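Local coordinates for protein DyP-type peroxidase (Pleurotus ostreatus PC15, PDB 6FSK) that is a heme peroxidase of the DyP family that probably uses hydrogen peroxide to oxidise dyes and manganese(II), at residues Arg213-Ser225 against Ala229-Thr241. The protein carries 1 engineered substitution. Sequence-based numbering, arbitrary orientation.
Sequences RPGFILAKENGDS and ARPDWAKDGSFLT
Asp224 OD2 lies at the edge of the Arg230 guanidinium, 2.9 Å from Arg230 NH1, which meets it on the syn side but out of the carboxylate plane, the two planes being 53° apart; the methyl of Ala219 approaches the guanidinium obliquely. Pro231 CG covers one face of the Trp233 ring. The salt bridge ties 213-225, with consecutive type II turns Leu218–Glu221 and Glu221–Asp224, to 229-241, which makes a third, Ala234–Gly237, and enters strand 238-247 of the ferredoxin-like sheet of the DyP fold. Asp224 CG, anti to the backbone N (chi1 179°), carries the carboxylate toward Arg230, and OD2 takes one donor from each segment, Lys220 N using its anti lone pair at 2.8 Å; an asparagine in its place would probably leave Arg230 without its countercharge here. Arginine suits the other side because its NE and NH1 also reach the carbonyls of Leu93 and Ser387. Lys220 runs past Arg230 in the opposite direction, bending at chi3 (57°) to bring NZ above the carbonyl plane of Arg230 O; NZ also bonds Ala227 O. Ala219, small enough for its CB to rest 3.4 Å from Ala234 O, pairs its backbone with the facing loop: its N bonds Gly237 O at 2.8 Å and its O accepts from Asp236 N. Nearby, Glu221 OE2 lies 2.4 Å from Asp236 OD1, the carboxylates nearly coplanar. At the strand's start, Ser238 OG donates to Ile217 O at 2.7 Å.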
loop_
_atom_site.group_PDB
_atom_site.type_symbol
_atom_site.label_atom_id
_atom_site.label_comp_id
_atom_site.label_asym_id
_atom_site.label_seq_id
_atom_site.Cartn_x
_atom_site.Cartn_y
_atom_site.Cartn_z
ATOM N N ARG A 213 -4.198 18.098 -3.912
ATOM C CA ARG A 213 -3.908 18.973 -2.788
ATOM C C ARG A 213 -3.248 18.160 -1.630
ATOM O O ARG A 213 -3.572 16.993 -1.393
ATOM C CB ARG A 213 -5.146 19.678 -2.318
ATOM C CG ARG A 213 -5.491 20.889 -3.226
ATOM C CD ARG A 213 -6.863 21.336 -2.978
ATOM N NE ARG A 213 -7.912 20.432 -3.481
ATOM C CZ ARG A 213 -9.175 20.419 -3.117
ATOM N NH1 ARG A 213 -9.679 21.270 -2.222
ATOM N NH2 ARG A 213 -10.007 19.527 -3.711
ATOM N N PRO A 214 -2.370 18.822 -0.882
ATOM C CA PRO A 214 -1.589 18.102 0.151
ATOM C C PRO A 214 -2.504 17.580 1.259
ATOM O O PRO A 214 -2.127 16.605 1.948
ATOM C CB PRO A 214 -0.572 19.154 0.630
ATOM C CG PRO A 214 -1.259 20.474 0.340
ATOM C CD PRO A 214 -1.902 20.220 -1.000
ATOM N N GLY A 215 -3.653 18.201 1.553
ATOM C CA GLY A 215 -4.583 17.742 2.561
ATOM C C GLY A 215 -5.275 16.441 2.293
ATOM O O GLY A 215 -5.963 15.934 3.176
ATOM N N PHE A 216 -5.069 15.846 1.100
ATOM C CA PHE A 216 -5.540 14.454 0.860
ATOM C C PHE A 216 -4.509 13.458 1.440
ATOM O O PHE A 216 -4.859 12.280 1.544
ATOM C CB PHE A 216 -5.754 14.237 -0.626
ATOM C CG PHE A 216 -6.940 14.996 -1.130
ATOM C CD1 PHE A 216 -8.231 14.720 -0.686
ATOM C CD2 PHE A 216 -6.773 16.074 -1.996
ATOM C CE1 PHE A 216 -9.335 15.482 -1.106
ATOM C CE2 PHE A 216 -7.882 16.788 -2.375
ATOM C CZ PHE A 216 -9.151 16.550 -1.927
ATOM N N ILE A 217 -3.337 13.947 1.822
ATOM C CA ILE A 217 -2.258 13.091 2.396
ATOM C C ILE A 217 -1.962 13.486 3.814
ATOM O O ILE A 217 -1.764 12.591 4.663
ATOM C CB ILE A 217 -0.961 13.140 1.552
ATOM C CG1 ILE A 217 -1.217 12.748 0.071
ATOM C CG2 ILE A 217 0.202 12.303 2.176
ATOM C CD1 ILE A 217 -1.794 11.332 -0.153
ATOM N N LEU A 218 -1.903 14.791 4.097
ATOM C CA LEU A 218 -1.567 15.321 5.376
ATOM C C LEU A 218 -2.755 15.922 6.013
ATOM O O LEU A 218 -3.409 16.763 5.419
ATOM C CB LEU A 218 -0.503 16.379 5.169
ATOM C CG LEU A 218 0.853 16.028 4.589
ATOM C CD1 LEU A 218 1.661 17.293 4.212
ATOM C CD2 LEU A 218 1.627 15.176 5.545
ATOM N N ALA A 219 -3.031 15.589 7.287
ATOM C CA ALA A 219 -4.126 16.206 7.994
ATOM C C ALA A 219 -3.944 17.740 8.178
ATOM O O ALA A 219 -2.822 18.217 8.360
ATOM C CB ALA A 219 -4.286 15.578 9.357
ATOM N N LYS A 220 -5.094 18.392 8.032
ATOM C CA LYS A 220 -5.248 19.846 8.209
ATOM C C LYS A 220 -4.400 20.668 7.268
ATOM O O LYS A 220 -4.019 21.788 7.589
ATOM C CB LYS A 220 -4.937 20.246 9.646
ATOM C CG LYS A 220 -5.805 19.528 10.661
ATOM C CD LYS A 220 -5.690 20.050 12.086
ATOM C CE LYS A 220 -6.014 21.533 12.216
ATOM N NZ LYS A 220 -7.396 21.804 12.610
ATOM N N GLU A 221 -4.067 20.142 6.114
ATOM C CA GLU A 221 -3.486 20.963 5.031
ATOM C C GLU A 221 -4.561 21.158 4.020
ATOM O O GLU A 221 -5.637 20.593 4.079
ATOM C CB GLU A 221 -2.253 20.286 4.432
ATOM C CG GLU A 221 -1.031 20.288 5.306
ATOM C CD GLU A 221 -0.338 21.643 5.491
ATOM O OE1 GLU A 221 -0.798 22.663 4.900
ATOM O OE2 GLU A 221 0.672 21.683 6.225
ATOM N N ASN A 222 -4.308 22.066 3.088
ATOM C CA ASN A 222 -5.331 22.421 2.103
ATOM C C ASN A 222 -5.872 21.195 1.368
ATOM O O ASN A 222 -5.060 20.405 0.838
ATOM C CB ASN A 222 -4.633 23.363 1.122
ATOM C CG ASN A 222 -5.544 23.870 0.060
ATOM O OD1 ASN A 222 -6.693 24.174 0.337
ATOM N ND2 ASN A 222 -5.024 24.010 -1.161
ATOM N N GLY A 223 -7.175 21.016 1.406
ATOM C CA GLY A 223 -7.850 19.882 0.880
ATOM C C GLY A 223 -8.326 18.819 1.822
ATOM O O GLY A 223 -9.039 17.858 1.388
ATOM N N ASP A 224 -7.892 18.945 3.096
ATOM C CA ASP A 224 -8.443 18.038 4.130
ATOM C C ASP A 224 -9.863 18.441 4.488
ATOM O O ASP A 224 -10.109 19.413 5.212
ATOM C CB ASP A 224 -7.527 17.960 5.356
ATOM C CG ASP A 224 -8.106 17.049 6.421
ATOM O OD1 ASP A 224 -9.122 16.416 6.219
ATOM O OD2 ASP A 224 -7.454 16.994 7.490
ATOM N N SER A 225 -10.827 17.703 4.035
ATOM C CA SER A 225 -12.243 18.014 4.335
ATOM C C SER A 225 -12.601 17.942 5.786
ATOM O O SER A 225 -13.616 18.538 6.219
ATOM C CB SER A 225 -13.240 17.134 3.567
ATOM O OG SER A 225 -13.152 15.810 4.092
ATOM N N ALA A 229 -12.619 19.581 12.156
ATOM C CA ALA A 229 -12.915 18.611 13.153
ATOM C C ALA A 229 -11.673 18.070 13.851
ATOM O O ALA A 229 -11.809 17.433 14.910
ATOM C CB ALA A 229 -13.715 17.456 12.563
ATOM N N ARG A 230 -10.476 18.301 13.320
ATOM C CA ARG A 230 -9.320 17.655 13.823
ATOM C C ARG A 230 -8.516 18.608 14.747
ATOM O O ARG A 230 -8.525 19.835 14.533
ATOM C CB ARG A 230 -8.468 17.228 12.597
ATOM C CG ARG A 230 -9.094 15.981 11.950
ATOM C CD ARG A 230 -8.333 15.550 10.721
ATOM N NE ARG A 230 -8.804 14.223 10.340
ATOM C CZ ARG A 230 -8.582 13.591 9.168
ATOM N NH1 ARG A 230 -7.883 14.191 8.204
ATOM N NH2 ARG A 230 -9.055 12.345 9.023
ATOM N N PRO A 231 -7.780 18.071 15.711
ATOM C CA PRO A 231 -7.003 18.913 16.610
ATOM C C PRO A 231 -5.820 19.485 16.002
ATOM O O PRO A 231 -5.281 18.933 15.033
ATOM C CB PRO A 231 -6.654 17.931 17.747
ATOM C CG PRO A 231 -6.448 16.627 16.988
ATOM C CD PRO A 231 -7.579 16.630 16.031
ATOM N N ASP A 232 -5.393 20.663 16.479
ATOM C CA ASP A 232 -4.245 21.316 15.897
ATOM C C ASP A 232 -2.994 20.414 15.841
ATOM O O ASP A 232 -2.189 20.496 14.918
ATOM C CB ASP A 232 -3.913 22.602 16.688
ATOM C CG ASP A 232 -4.835 23.765 16.305
ATOM O OD1 ASP A 232 -5.568 23.654 15.294
ATOM O OD2 ASP A 232 -4.806 24.782 17.024
ATOM N N TRP A 233 -2.782 19.547 16.818
ATOM C CA TRP A 233 -1.599 18.743 16.821
ATOM C C TRP A 233 -1.527 17.758 15.620
ATOM O O TRP A 233 -0.420 17.304 15.255
ATOM C CB TRP A 233 -1.418 17.982 18.169
ATOM C CG TRP A 233 -2.330 16.852 18.492
ATOM C CD1 TRP A 233 -3.375 16.864 19.344
ATOM C CD2 TRP A 233 -2.256 15.514 17.997
ATOM N NE1 TRP A 233 -3.970 15.641 19.397
ATOM C CE2 TRP A 233 -3.287 14.791 18.592
ATOM C CE3 TRP A 233 -1.393 14.859 17.144
ATOM C CZ2 TRP A 233 -3.493 13.446 18.311
ATOM C CZ3 TRP A 233 -1.582 13.542 16.904
ATOM C CH2 TRP A 233 -2.643 12.858 17.471
ATOM N N ALA A 234 -2.689 17.458 15.059
ATOM C CA ALA A 234 -2.795 16.506 13.942
ATOM C C ALA A 234 -2.310 17.119 12.651
ATOM O O ALA A 234 -2.001 16.398 11.683
ATOM C CB ALA A 234 -4.203 15.987 13.794
ATOM N N LYS A 235 -2.121 18.448 12.574
ATOM C CA LYS A 235 -1.591 19.027 11.336
ATOM C C LYS A 235 -0.293 18.400 10.940
ATOM O O LYS A 235 0.611 18.186 11.750
ATOM C CB LYS A 235 -1.352 20.535 11.503
ATOM C CG LYS A 235 -0.880 21.180 10.239
ATOM C CD LYS A 235 -0.745 22.709 10.415
ATOM C CE LYS A 235 -0.440 23.260 9.049
ATOM N NZ LYS A 235 -0.981 24.637 9.023
ATOM N N ASP A 236 -0.213 18.002 9.670
ATOM C CA ASP A 236 1.001 17.509 9.032
ATOM C C ASP A 236 1.359 16.072 9.535
ATOM O O ASP A 236 2.455 15.663 9.248
ATOM C CB ASP A 236 2.204 18.403 9.146
ATOM C CG ASP A 236 2.085 19.650 8.257
ATOM O OD1 ASP A 236 1.275 19.591 7.311
ATOM O OD2 ASP A 236 2.780 20.680 8.538
ATOM N N GLY A 237 0.411 15.416 10.150
ATOM C CA GLY A 237 0.462 13.928 10.331
ATOM C C GLY A 237 -0.286 13.260 9.167
ATOM O O GLY A 237 -1.023 13.893 8.371
ATOM N N SER A 238 -0.082 11.956 9.056
ATOM C CA SER A 238 -0.776 11.182 8.013
ATOM C C SER A 238 -1.107 9.800 8.619
ATOM O O SER A 238 -0.407 9.337 9.501
ATOM C CB SER A 238 0.133 11.055 6.822
ATOM O OG SER A 238 -0.547 10.413 5.713
ATOM N N PHE A 239 -2.118 9.159 8.095
ATOM C CA PHE A 239 -2.538 7.811 8.495
ATOM C C PHE A 239 -1.747 6.800 7.704
ATOM O O PHE A 239 -1.725 6.795 6.470
ATOM C CB PHE A 239 -4.016 7.568 8.309
ATOM C CG PHE A 239 -4.913 8.388 9.193
ATOM C CD1 PHE A 239 -5.213 7.948 10.444
ATOM C CD2 PHE A 239 -5.424 9.621 8.804
ATOM C CE1 PHE A 239 -5.989 8.658 11.293
ATOM C CE2 PHE A 239 -6.171 10.375 9.680
ATOM C CZ PHE A 239 -6.513 9.852 10.908
ATOM N N LEU A 240 -1.063 5.942 8.461
ATOM C CA LEU A 240 -0.241 4.839 7.969
ATOM C C LEU A 240 -1.077 3.567 8.113
ATOM O O LEU A 240 -1.318 3.102 9.260
ATOM C CB LEU A 240 1.012 4.720 8.827
ATOM C CG LEU A 240 2.130 3.835 8.347
ATOM C CD1 LEU A 240 3.409 4.035 9.138
ATOM C CD2 LEU A 240 1.761 2.357 8.343
ATOM N N THR A 241 -1.456 2.953 7.009
ATOM C CA THR A 241 -2.048 1.587 7.010
ATOM C C THR A 241 -0.956 0.582 6.774
ATOM O O THR A 241 -0.244 0.660 5.782
ATOM C CB THR A 241 -3.137 1.487 5.929
ATOM O OG1 THR A 241 -4.239 2.324 6.271
ATOM C CG2 THR A 241 -3.615 0.014 5.854
#